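Local atomic coordinates of N-acetylgalactosaminyltransferase 7 (Homo sapiens, PDB entry 6IWR), a protein that belongs to the glycosyltransferase family of enzymes and joins a GT-A-type alpha/beta domain to a ricin-type beta-trefoil lectin domain. Residues A[252-257]-A[264-269]; A[487-492]-A[496-501]; A[525-530]-A[534-539]. All coordinates share one frame; numbering follows the deposited sequence.

Contact 1: A[252-257]-A[264-269]; sequences APLVAP and ICTVPL
Leu-254 and Pro-257 of helix 251-260 lie on Ile-264, Thr-266 and Pro-268 of the strand that follows, a buried helix-on-sheet packing within the GT-A-type alpha/beta domain. The chain leaves the helix, turns, and runs back alongside it: the axes of segments 252-257 and 264-269 are nearly antiparallel, at 166°, and approach to 7.7 Å. Strand 264-274 is an inner strand here, since Thr-266 pairs with Ala-333 of strand 332-335, while Cys-265 and Val-267 bond to strand 369-373. Ile-264 and Thr-266 face the helix; Cys-265 and Val-267 face away from it.

Leu-254 swings its CG away from its own backbone N (chi1 -173°), which turns the side chain toward the strand; its CD1, whose exact place is doubtful, lies by Pro-268 CD. At the other end Pro-257, whose nitrogen has no hydrogen to give to the preceding turn and so marks a kink, covers Ile-264. Its CB stands 4.1 Å from Ile-264 CG2, and the straight CG1 arm of the isoleucine brings CD1 to 3.6 Å from Pro-257 O.

The polar link is slight. Thr-266 lies between these two apolar pairs, and its OG1 gives a weak hydrogen bond of 3.3 Å to Leu-254 O; the Pro-257 ring crosses this side chain at about a right angle, with CG 3.5 Å from OG1.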
ATOM      1  N   ALA A 252      22.125  34.083  -4.955  1.00 23.98           N
ATOM      2  CA  ALA A 252      21.934  35.294  -5.757  1.00 23.74           C
ATOM      3  C   ALA A 252      20.710  35.192  -6.662  1.00 24.27           C
ATOM      4  O   ALA A 252      19.849  36.084  -6.618  1.00 28.68           O
ATOM      5  CB  ALA A 252      23.212  35.589  -6.552  1.00 21.65           C
ATOM      6  N   PRO A 253      20.567  34.166  -7.484  1.00 22.85           N
ATOM      7  CA  PRO A 253      19.314  33.995  -8.244  1.00 24.66           C
ATOM      8  C   PRO A 253      18.057  34.106  -7.382  1.00 26.31           C
ATOM      9  O   PRO A 253      17.068  34.715  -7.811  1.00 28.03           O
ATOM     10  CB  PRO A 253      19.454  32.585  -8.846  1.00 26.78           C
ATOM     11  CG  PRO A 253      20.837  32.085  -8.448  1.00 28.72           C
ATOM     12  CD  PRO A 253      21.369  32.938  -7.374  1.00 24.88           C
ATOM     13  N   LEU A 254      18.074  33.539  -6.169  1.00 24.95           N
ATOM     14  CA  LEU A 254      16.862  33.505  -5.356  1.00 24.19           C
ATOM     15  C   LEU A 254      16.542  34.866  -4.744  1.00 25.61           C
ATOM     16  O   LEU A 254      15.372  35.257  -4.653  1.00 28.74           O
ATOM     17  CB  LEU A 254      17.004  32.456  -4.255  1.00 27.39           C
ATOM     18  CG  LEU A 254      15.771  32.160  -3.400  1.00 20.67           C
ATOM     19  CD1 LEU A 254      14.849  31.217  -4.105  1.00 22.99           C
ATOM     20  CD2 LEU A 254      16.190  31.569  -2.105  1.00 19.68           C
ATOM     21  N   VAL A 255      17.559  35.607  -4.306  1.00 23.20           N
ATOM     22  CA  VAL A 255      17.286  36.892  -3.671  1.00 24.84           C
ATOM     23  C   VAL A 255      17.385  38.095  -4.614  1.00 25.16           C
ATOM     24  O   VAL A 255      17.013  39.215  -4.225  1.00 28.92           O
ATOM     25  CB  VAL A 255      18.224  37.061  -2.467  1.00 22.87           C
ATOM     26  CG1 VAL A 255      17.923  38.350  -1.739  1.00 27.27           C
ATOM     27  CG2 VAL A 255      18.056  35.880  -1.537  1.00 24.70           C
ATOM     28  N   ALA A 256      17.863  37.919  -5.828  1.00 22.42           N
ATOM     29  CA  ALA A 256      17.893  39.060  -6.736  1.00 26.82           C
ATOM     30  C   ALA A 256      16.492  39.598  -6.998  1.00 28.43           C
ATOM     31  O   ALA A 256      16.271  40.809  -6.835  1.00 29.06           O
ATOM     32  CB  ALA A 256      18.614  38.681  -8.037  1.00 22.04           C
ATOM     33  N   PRO A 257      15.511  38.790  -7.377  1.00 26.96           N
ATOM     34  CA  PRO A 257      14.196  39.380  -7.689  1.00 25.97           C
ATOM     35  C   PRO A 257      13.587  40.129  -6.512  1.00 25.70           C
ATOM     36  O   PRO A 257      13.033  41.220  -6.707  1.00 24.88           O
ATOM     37  CB  PRO A 257      13.350  38.178  -8.138  1.00 21.83           C
ATOM     38  CG  PRO A 257      14.233  36.976  -8.033  1.00 23.58           C
ATOM     39  CD  PRO A 257      15.615  37.361  -7.697  1.00 24.24           C
ATOM     40  N   ILE A 264       7.932  40.664  -4.387  1.00 25.90           N
ATOM     41  CA  ILE A 264       8.159  39.398  -5.064  1.00 29.11           C
ATOM     42  C   ILE A 264       8.546  38.372  -4.018  1.00 27.86           C
ATOM     43  O   ILE A 264       9.321  38.658  -3.097  1.00 28.36           O
ATOM     44  CB  ILE A 264       9.238  39.539  -6.151  1.00 26.72           C
ATOM     45  CG1 ILE A 264       8.822  40.624  -7.145  1.00 25.91           C
ATOM     46  CG2 ILE A 264       9.493  38.209  -6.857  1.00 20.36           C
ATOM     47  CD1 ILE A 264       9.777  40.799  -8.291  1.00 31.91           C
ATOM     48  N   CYS A 265       7.958  37.192  -4.120  1.00 24.46           N
ATOM     49  CA  CYS A 265       8.329  36.056  -3.295  1.00 26.66           C
ATOM     50  C   CYS A 265       8.909  34.989  -4.207  1.00 25.20           C
ATOM     51  O   CYS A 265       8.358  34.696  -5.272  1.00 27.00           O
ATOM     52  CB  CYS A 265       7.131  35.534  -2.512  1.00 24.88           C
ATOM     53  SG  CYS A 265       7.307  33.918  -1.828  1.00 28.78           S
ATOM     54  N   THR A 266      10.011  34.411  -3.789  1.00 29.48           N
ATOM     55  CA  THR A 266      10.853  33.629  -4.666  1.00 25.13           C
ATOM     56  C   THR A 266      10.892  32.179  -4.206  1.00 27.67           C
ATOM     57  O   THR A 266      10.772  31.892  -3.006  1.00 24.73           O
ATOM     58  CB  THR A 266      12.237  34.249  -4.677  1.00 29.50           C
ATOM     59  OG1 THR A 266      12.283  35.172  -5.764  1.00 37.83           O
ATOM     60  CG2 THR A 266      13.205  33.263  -4.953  1.00 28.54           C
ATOM     61  N   VAL A 267      11.050  31.268  -5.168  1.00 23.39           N
ATOM     62  CA  VAL A 267      11.029  29.836  -4.897  1.00 24.05           C
ATOM     63  C   VAL A 267      12.105  29.137  -5.723  1.00 23.83           C
ATOM     64  O   VAL A 267      12.113  29.244  -6.944  1.00 22.52           O
ATOM     65  CB  VAL A 267       9.656  29.206  -5.193  1.00 24.84           C
ATOM     66  CG1 VAL A 267       9.580  27.837  -4.556  1.00 20.83           C
ATOM     67  CG2 VAL A 267       8.518  30.105  -4.699  1.00 23.26           C
ATOM     68  N   PRO A 268      13.036  28.429  -5.098  1.00 22.59           N
ATOM     69  CA  PRO A 268      13.983  27.617  -5.870  1.00 24.14           C
ATOM     70  C   PRO A 268      13.288  26.428  -6.525  1.00 25.26           C
ATOM     71  O   PRO A 268      12.228  25.981  -6.091  1.00 24.19           O
ATOM     72  CB  PRO A 268      14.973  27.143  -4.804  1.00 24.30           C
ATOM     73  CG  PRO A 268      14.094  27.012  -3.569  1.00 24.12           C
ATOM     74  CD  PRO A 268      13.138  28.190  -3.651  1.00 20.17           C
ATOM     75  N   LEU A 269      13.895  25.917  -7.589  1.00 24.42           N
ATOM     76  CA  LEU A 269      13.482  24.615  -8.091  1.00 22.46           C
ATOM     77  C   LEU A 269      13.861  23.549  -7.069  1.00 25.20           C
ATOM     78  O   LEU A 269      15.025  23.439  -6.666  1.00 28.04           O
ATOM     79  CB  LEU A 269      14.127  24.303  -9.438  1.00 23.31           C
ATOM     80  CG  LEU A 269      13.763  25.239 -10.595  1.00 28.27           C
ATOM     81  CD1 LEU A 269      14.075  24.585 -11.949  1.00 24.70           C
ATOM     82  CD2 LEU A 269      12.318  25.667 -10.510  1.00 21.48           C
TER

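Contact 2: A[487-492]-A[496-501]; sequences DSMGKT and FVELGP
Asp-487 and Glu-498 form one antiparallel hydrogen-bonded pair, joined by Asp-487 N to Glu-498 O at 2.8 Å and by Glu-498 N to Asp-487 O at 3.2 Å. Both bonds are fairly straight, though each donor is tilted about 20° out of the plane of the carbonyl it meets. Beyond this pair the first strand leaves the sheet in a type I' turn from Ser-488 to Lys-491, with Met-489 and Gly-490 both at positive phi and Lys-491 N bonded back to Ser-488 O. An Asx turn leads into it: Asp-487 OD1 accepts from Met-489 N at 2.9 Å, the N-H arriving from above the carboxylate plane. Both segments belong to the ricin-type beta-trefoil lectin domain, where strands 484-487 and 498-501 make a two-stranded antiparallel sheet.

Three side chains gather by the turn. Glu-498, extended beyond CG, reaches back toward the turn and is crossed at about a right angle by Met-489. The methionine is bent at chi2 (-47°) and extended after it, which lays the chain across the carboxylate: CG sits beside Glu-498 CD and OE2, 3.6 Å from CD, and CE is 3.3 Å from OE1. Lys-491 comes to OE2 as well, its NZ 3.6 Å from Glu-498 OE2 in a long salt bridge, although the end of this lysine is not firmly placed. Val-497 packs beside Ser-488: its CG2 lies 3.8 Å from Ser-488 CA, while the same side chain also touches Ile-486 and Val-575. At the far end Pro-501 packs on Thr-277 of the second subunit, and Gly-500 CA passes near Asp-487 OD2.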
ATOM      1  N   ASP A 487     -18.743   0.213  -0.256  1.00 35.13           N
ATOM      2  CA  ASP A 487     -17.534   0.826   0.248  1.00 33.23           C
ATOM      3  C   ASP A 487     -16.317   0.312  -0.500  1.00 35.44           C
ATOM      4  O   ASP A 487     -16.270  -0.823  -0.991  1.00 34.86           O
ATOM      5  CB  ASP A 487     -17.488   0.686   1.778  1.00 43.24           C
ATOM      6  CG  ASP A 487     -16.285  -0.047   2.315  1.00 35.14           C
ATOM      7  OD1 ASP A 487     -15.119   0.392   2.183  1.00 30.30           O
ATOM      8  OD2 ASP A 487     -16.560  -1.037   2.989  1.00 45.76           O
ATOM      9  N   SER A 488     -15.375   1.229  -0.662  1.00 37.25           N
ATOM     10  CA  SER A 488     -14.320   1.081  -1.644  1.00 34.44           C
ATOM     11  C   SER A 488     -13.292   0.048  -1.222  1.00 33.97           C
ATOM     12  O   SER A 488     -12.579  -0.497  -2.069  1.00 30.92           O
ATOM     13  CB  SER A 488     -13.655   2.442  -1.830  1.00 36.03           C
ATOM     14  OG  SER A 488     -12.965   2.499  -3.055  1.00 58.82           O
ATOM     15  N   MET A 489     -13.189  -0.227   0.081  1.00 36.34           N
ATOM     16  CA  MET A 489     -12.007  -0.875   0.646  1.00 36.06           C
ATOM     17  C   MET A 489     -10.740  -0.103   0.299  1.00 35.04           C
ATOM     18  O   MET A 489      -9.650  -0.672   0.271  1.00 40.64           O
ATOM     19  CB  MET A 489     -11.876  -2.326   0.172  1.00 34.66           C
ATOM     20  CG  MET A 489     -13.100  -3.163   0.403  1.00 42.61           C
ATOM     21  SD  MET A 489     -13.697  -2.936   2.066  1.00 36.31           S
ATOM     22  CE  MET A 489     -14.997  -4.168   2.054  1.00 48.97           C
ATOM     23  N   GLY A 490     -10.866   1.185   0.002  1.00 38.65           N
ATOM     24  CA  GLY A 490      -9.727   1.937  -0.469  1.00 37.83           C
ATOM     25  C   GLY A 490      -9.209   1.520  -1.824  1.00 40.21           C
ATOM     26  O   GLY A 490      -8.235   2.109  -2.298  1.00 43.88           O
ATOM     27  N   LYS A 491      -9.826   0.525  -2.464  1.00 44.02           N
ATOM     28  CA  LYS A 491      -9.369   0.060  -3.770  1.00 39.48           C
ATOM     29  C   LYS A 491      -9.312   1.211  -4.764  1.00 40.97           C
ATOM     30  O   LYS A 491     -10.134   2.128  -4.732  1.00 52.18           O
ATOM     31  CB  LYS A 491     -10.299  -1.019  -4.316  1.00 43.52           C
ATOM     32  CG  LYS A 491      -9.768  -2.435  -4.257  1.00 45.32           C
ATOM     33  CD  LYS A 491     -10.367  -3.198  -3.094  1.00 46.99           C
ATOM     34  CE  LYS A 491     -11.427  -4.198  -3.535  1.00 44.87           C
ATOM     35  NZ  LYS A 491     -10.827  -5.419  -4.117  1.00 47.19           N
ATOM     36  N   THR A 492      -8.331   1.160  -5.659  1.00 46.61           N
ATOM     37  CA  THR A 492      -8.198   2.146  -6.724  1.00 52.51           C
ATOM     38  C   THR A 492      -7.936   1.446  -8.052  1.00 54.69           C
ATOM     39  O   THR A 492      -7.731   0.231  -8.112  1.00 51.03           O
ATOM     40  CB  THR A 492      -7.054   3.122  -6.470  1.00 48.60           C
ATOM     41  OG1 THR A 492      -5.882   2.361  -6.152  1.00 60.57           O
ATOM     42  CG2 THR A 492      -7.398   4.082  -5.342  1.00 48.96           C
ATOM     43  N   PHE A 496     -12.338  -3.787  -7.318  1.00 48.96           N
ATOM     44  CA  PHE A 496     -13.784  -3.971  -7.292  1.00 43.88           C
ATOM     45  C   PHE A 496     -14.369  -3.532  -5.958  1.00 42.25           C
ATOM     46  O   PHE A 496     -13.899  -3.942  -4.892  1.00 41.54           O
ATOM     47  CB  PHE A 496     -14.165  -5.417  -7.572  1.00 44.66           C
ATOM     48  CG  PHE A 496     -13.824  -5.852  -8.939  1.00 50.07           C
ATOM     49  CD1 PHE A 496     -14.376  -5.202 -10.030  1.00 49.15           C
ATOM     50  CD2 PHE A 496     -12.950  -6.908  -9.147  1.00 49.26           C
ATOM     51  CE1 PHE A 496     -14.065  -5.596 -11.317  1.00 53.86           C
ATOM     52  CE2 PHE A 496     -12.627  -7.315 -10.434  1.00 45.22           C
ATOM     53  CZ  PHE A 496     -13.183  -6.657 -11.522  1.00 51.40           C
ATOM     54  N   VAL A 497     -15.392  -2.708  -6.038  1.00 38.52           N
ATOM     55  CA  VAL A 497     -16.068  -2.156  -4.878  1.00 34.96           C
ATOM     56  C   VAL A 497     -16.902  -3.254  -4.241  1.00 34.26           C
ATOM     57  O   VAL A 497     -17.404  -4.138  -4.935  1.00 34.85           O
ATOM     58  CB  VAL A 497     -16.910  -0.944  -5.330  1.00 34.73           C
ATOM     59  CG1 VAL A 497     -18.401  -1.192  -5.211  1.00 33.57           C
ATOM     60  CG2 VAL A 497     -16.466   0.320  -4.640  1.00 35.33           C
ATOM     61  N   GLU A 498     -17.022  -3.228  -2.915  1.00 42.64           N
ATOM     62  CA  GLU A 498     -17.736  -4.265  -2.175  1.00 36.52           C
ATOM     63  C   GLU A 498     -18.806  -3.651  -1.282  1.00 32.80           C
ATOM     64  O   GLU A 498     -18.999  -2.427  -1.226  1.00 32.37           O
ATOM     65  CB  GLU A 498     -16.768  -5.095  -1.333  1.00 39.83           C
ATOM     66  CG  GLU A 498     -15.441  -5.324  -2.017  1.00 46.48           C
ATOM     67  CD  GLU A 498     -14.469  -6.116  -1.163  1.00 55.11           C
ATOM     68  OE1 GLU A 498     -14.904  -6.647  -0.119  1.00 58.64           O
ATOM     69  OE2 GLU A 498     -13.274  -6.204  -1.536  1.00 59.03           O
ATOM     70  N   LEU A 499     -19.506  -4.530  -0.574  1.00 31.05           N
ATOM     71  CA  LEU A 499     -20.488  -4.138   0.426  1.00 30.38           C
ATOM     72  C   LEU A 499     -19.889  -4.340   1.811  1.00 32.33           C
ATOM     73  O   LEU A 499     -19.223  -5.343   2.067  1.00 37.19           O
ATOM     74  CB  LEU A 499     -21.774  -4.957   0.282  1.00 27.21           C
ATOM     75  CG  LEU A 499     -23.049  -4.422   0.940  1.00 27.57           C
ATOM     76  CD1 LEU A 499     -23.603  -3.306   0.093  1.00 26.82           C
ATOM     77  CD2 LEU A 499     -24.099  -5.524   1.167  1.00 32.37           C
ATOM     78  N   GLY A 500     -20.110  -3.384   2.701  1.00 31.66           N
ATOM     79  CA  GLY A 500     -19.700  -3.567   4.074  1.00 31.70           C
ATOM     80  C   GLY A 500     -20.674  -2.923   5.032  1.00 33.30           C
ATOM     81  O   GLY A 500     -21.564  -2.172   4.631  1.00 36.72           O
ATOM     82  N   PRO A 501     -20.526  -3.209   6.321  1.00 30.32           N
ATOM     83  CA  PRO A 501     -21.403  -2.576   7.311  1.00 30.35           C
ATOM     84  C   PRO A 501     -21.171  -1.073   7.346  1.00 27.18           C
ATOM     85  O   PRO A 501     -20.031  -0.604   7.330  1.00 29.69           O
ATOM     86  CB  PRO A 501     -21.012  -3.254   8.632  1.00 27.40           C
ATOM     87  CG  PRO A 501     -19.837  -4.089   8.346  1.00 29.02           C
ATOM     88  CD  PRO A 501     -19.706  -4.287   6.889  1.00 28.89           C
TER

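Contact 3: A[525-530]-A[534-539]; sequences CLTKGA and KVMITH
Leu-526 and Thr-527 face Val-535, Met-536 and Ile-537 across a beta hairpin of the ricin-type beta-trefoil lectin domain, formed by strands 524-529 and 534-539. The two segments are strongly twisted against each other, their N-to-C directions 132° apart, and strand 534-539 is the outermost of its five-stranded antiparallel sheet.

Backbone hydrogen bonds come in two reciprocal pairs. Cys-525 and Thr-538 exchange one set, and Thr-527 and Met-536 the next, with Met-536 N to Thr-527 O at 3.0 Å. A further bond, Gly-529 N to Lys-534 O, is also 3.0 Å long. Leu-526 with Ile-537 and Lys-528 with Val-535 are the non-hydrogen-bonded pairs between them, and here CA-H...O contacts fill in: Ile-537 CA lies 3.4 Å from Cys-525 O, and Val-535 CA 3.5 Å from Thr-527 O.

Apolar packing occupies one face. Leu-526 forks over two residues of the partner strand, crossing each at a slant: CD1 meets Val-535 CG1 at 3.5 Å and CD2 meets Ile-537 CG1 at 3.8 Å. Leu-519 of the neighbouring strand also touches Leu-526, and Val-575 touches Val-535.

Covalent and polar links mark the other face. Cys-525 is disulfide-bonded to Cys-540, just past the end of the partner strand, which ties the hairpin at its open end. The hydroxyl of Thr-527, turned away from its own backbone N (chi1 168°), bonds to Glu-547, and this leaves the methyl directed to the partner strand. Met-536 runs alongside that threonine, extended through chi2 and bent only at chi3 (43°), which curls its methyl inward until CE rests 3.5 Å from Thr-527 CG2.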
ATOM      1  N   CYS A 525     -13.772   7.008 -10.459  1.00 42.09           N
ATOM      2  CA  CYS A 525     -15.159   6.758 -10.837  1.00 42.17           C
ATOM      3  C   CYS A 525     -15.485   5.269 -10.817  1.00 41.83           C
ATOM      4  O   CYS A 525     -14.617   4.414 -10.994  1.00 43.59           O
ATOM      5  CB  CYS A 525     -15.464   7.307 -12.226  1.00 39.00           C
ATOM      6  SG  CYS A 525     -15.434   8.999 -12.238  1.00 59.80           S
ATOM      7  N   LEU A 526     -16.755   4.963 -10.557  1.00 38.67           N
ATOM      8  CA  LEU A 526     -17.251   3.604 -10.682  1.00 40.02           C
ATOM      9  C   LEU A 526     -17.710   3.396 -12.117  1.00 41.86           C
ATOM     10  O   LEU A 526     -18.268   4.307 -12.740  1.00 41.60           O
ATOM     11  CB  LEU A 526     -18.412   3.291  -9.729  1.00 35.60           C
ATOM     12  CG  LEU A 526     -18.472   3.717  -8.260  1.00 42.12           C
ATOM     13  CD1 LEU A 526     -18.703   2.539  -7.346  1.00 34.62           C
ATOM     14  CD2 LEU A 526     -17.223   4.440  -7.832  1.00 39.98           C
ATOM     15  N   THR A 527     -17.452   2.200 -12.640  1.00 41.57           N
ATOM     16  CA  THR A 527     -17.907   1.804 -13.962  1.00 43.46           C
ATOM     17  C   THR A 527     -18.154   0.305 -13.943  1.00 40.14           C
ATOM     18  O   THR A 527     -18.044  -0.343 -12.899  1.00 43.63           O
ATOM     19  CB  THR A 527     -16.909   2.195 -15.057  1.00 44.05           C
ATOM     20  OG1 THR A 527     -17.283   1.545 -16.273  1.00 45.84           O
ATOM     21  CG2 THR A 527     -15.505   1.763 -14.675  1.00 41.06           C
ATOM     22  N   LYS A 528     -18.486  -0.245 -15.100  1.00 42.37           N
ATOM     23  CA  LYS A 528     -18.839  -1.651 -15.228  1.00 45.96           C
ATOM     24  C   LYS A 528     -17.599  -2.433 -15.633  1.00 55.43           C
ATOM     25  O   LYS A 528     -16.975  -2.130 -16.655  1.00 63.95           O
ATOM     26  CB  LYS A 528     -19.962  -1.834 -16.249  1.00 48.49           C
ATOM     27  CG  LYS A 528     -20.413  -3.265 -16.411  1.00 55.14           C
ATOM     28  CD  LYS A 528     -19.702  -3.925 -17.575  1.00 68.27           C
ATOM     29  CE  LYS A 528     -20.384  -3.571 -18.882  1.00 60.84           C
ATOM     30  NZ  LYS A 528     -20.724  -4.812 -19.631  1.00 75.07           N
ATOM     31  N   GLY A 529     -17.232  -3.422 -14.830  1.00 51.65           N
ATOM     32  CA  GLY A 529     -16.071  -4.202 -15.185  1.00 65.56           C
ATOM     33  C   GLY A 529     -16.429  -5.371 -16.078  1.00 75.52           C
ATOM     34  O   GLY A 529     -16.881  -6.407 -15.582  1.00 80.21           O
ATOM     35  N   ALA A 530     -16.265  -5.225 -17.393  1.00 75.35           N
ATOM     36  CA  ALA A 530     -16.336  -6.404 -18.242  1.00 77.61           C
ATOM     37  C   ALA A 530     -15.261  -7.387 -17.799  1.00 79.63           C
ATOM     38  O   ALA A 530     -14.189  -6.997 -17.326  1.00 80.01           O
ATOM     39  CB  ALA A 530     -16.159  -6.041 -19.716  1.00 76.56           C
ATOM     40  N   LYS A 534     -19.574  -6.916 -12.070  1.00 50.00           N
ATOM     41  CA  LYS A 534     -19.003  -6.223 -10.933  1.00 39.50           C
ATOM     42  C   LYS A 534     -18.811  -4.752 -11.257  1.00 44.41           C
ATOM     43  O   LYS A 534     -18.654  -4.350 -12.417  1.00 47.14           O
ATOM     44  CB  LYS A 534     -17.660  -6.817 -10.533  1.00 38.42           C
ATOM     45  CG  LYS A 534     -17.704  -8.217 -10.028  1.00 40.91           C
ATOM     46  CD  LYS A 534     -16.426  -8.936 -10.445  1.00 43.44           C
ATOM     47  CE  LYS A 534     -15.669  -9.530  -9.275  1.00 44.22           C
ATOM     48  NZ  LYS A 534     -15.300 -10.949  -9.561  1.00 49.45           N
ATOM     49  N   VAL A 535     -18.827  -3.953 -10.197  1.00 41.21           N
ATOM     50  CA  VAL A 535     -18.579  -2.526 -10.262  1.00 38.17           C
ATOM     51  C   VAL A 535     -17.147  -2.283  -9.838  1.00 40.29           C
ATOM     52  O   VAL A 535     -16.728  -2.679  -8.743  1.00 42.77           O
ATOM     53  CB  VAL A 535     -19.559  -1.763  -9.367  1.00 33.57           C
ATOM     54  CG1 VAL A 535     -19.280  -0.278  -9.415  1.00 32.09           C
ATOM     55  CG2 VAL A 535     -20.948  -2.083  -9.809  1.00 34.65           C
ATOM     56  N   MET A 536     -16.407  -1.621 -10.700  1.00 42.20           N
ATOM     57  CA  MET A 536     -14.990  -1.391 -10.554  1.00 42.40           C
ATOM     58  C   MET A 536     -14.761   0.089 -10.271  1.00 44.17           C
ATOM     59  O   MET A 536     -15.614   0.928 -10.564  1.00 42.75           O
ATOM     60  CB  MET A 536     -14.302  -1.848 -11.841  1.00 54.43           C
ATOM     61  CG  MET A 536     -12.791  -1.809 -11.898  1.00 63.66           C
ATOM     62  SD  MET A 536     -12.303  -2.157 -13.603  1.00 60.18           S
ATOM     63  CE  MET A 536     -13.510  -1.159 -14.476  1.00 51.60           C
ATOM     64  N   ILE A 537     -13.612   0.397  -9.672  1.00 49.00           N
ATOM     65  CA  ILE A 537     -13.170   1.758  -9.374  1.00 42.90           C
ATOM     66  C   ILE A 537     -11.916   2.030 -10.198  1.00 53.04           C
ATOM     67  O   ILE A 537     -10.958   1.252 -10.132  1.00 53.95           O
ATOM     68  CB  ILE A 537     -12.855   1.922  -7.879  1.00 41.25           C
ATOM     69  CG1 ILE A 537     -13.982   2.566  -7.131  1.00 46.71           C
ATOM     70  CG2 ILE A 537     -11.716   2.887  -7.679  1.00 55.20           C
ATOM     71  CD1 ILE A 537     -13.436   3.505  -6.074  1.00 40.10           C
ATOM     72  N   THR A 538     -11.900   3.125 -10.966  1.00 50.56           N
ATOM     73  CA  THR A 538     -10.700   3.460 -11.734  1.00 50.27           C
ATOM     74  C   THR A 538     -10.501   4.954 -11.781  1.00 52.28           C
ATOM     75  O   THR A 538     -11.356   5.732 -11.356  1.00 47.74           O
ATOM     76  CB  THR A 538     -10.735   3.006 -13.197  1.00 48.14           C
ATOM     77  OG1 THR A 538     -11.901   2.216 -13.451  1.00 59.30           O
ATOM     78  CG2 THR A 538      -9.482   2.229 -13.533  1.00 48.88           C
ATOM     79  N   HIS A 539      -9.379   5.341 -12.380  1.00 54.95           N
ATOM     80  CA  HIS A 539      -9.124   6.748 -12.617  1.00 59.58           C
ATOM     81  C   HIS A 539     -10.063   7.292 -13.692  1.00 59.74           C
ATOM     82  O   HIS A 539     -10.411   6.613 -14.667  1.00 54.22           O
ATOM     83  CB  HIS A 539      -7.670   6.988 -13.014  1.00 58.29           C
ATOM     84  CG  HIS A 539      -7.336   8.439 -13.148  1.00 70.05           C
ATOM     85  ND1 HIS A 539      -6.908   9.001 -14.332  1.00 75.86           N
ATOM     86  CD2 HIS A 539      -7.429   9.456 -12.258  1.00 66.70           C
ATOM     87  CE1 HIS A 539      -6.721  10.299 -14.155  1.00 78.47           C
ATOM     88  NE2 HIS A 539      -7.033  10.600 -12.908  1.00 74.66           N
TER

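Contact 1 belongs to the GT-A-type domain, while contacts 2 and 3 share the lectin domain on the opposite side of the chain's centre. The centre of contact 1 is about 46 Å from the centres of contacts 2 and 3, and its nearest atoms are still about 29 Å from contact 2 and 25 Å from contact 3. In contact 1 the side chain of Pro-268 lies about 14 Å from the manganese ion, too far to bind it. Contacts 2 and 3, with centres 11 Å apart, touch directly: Val-497 N probably bonds to Val-535 O at 3.0 Å, and Ile-537 packs against Ser-488 and Lys-491, so segments 487-492 and 496-501 lie against strand 534-539.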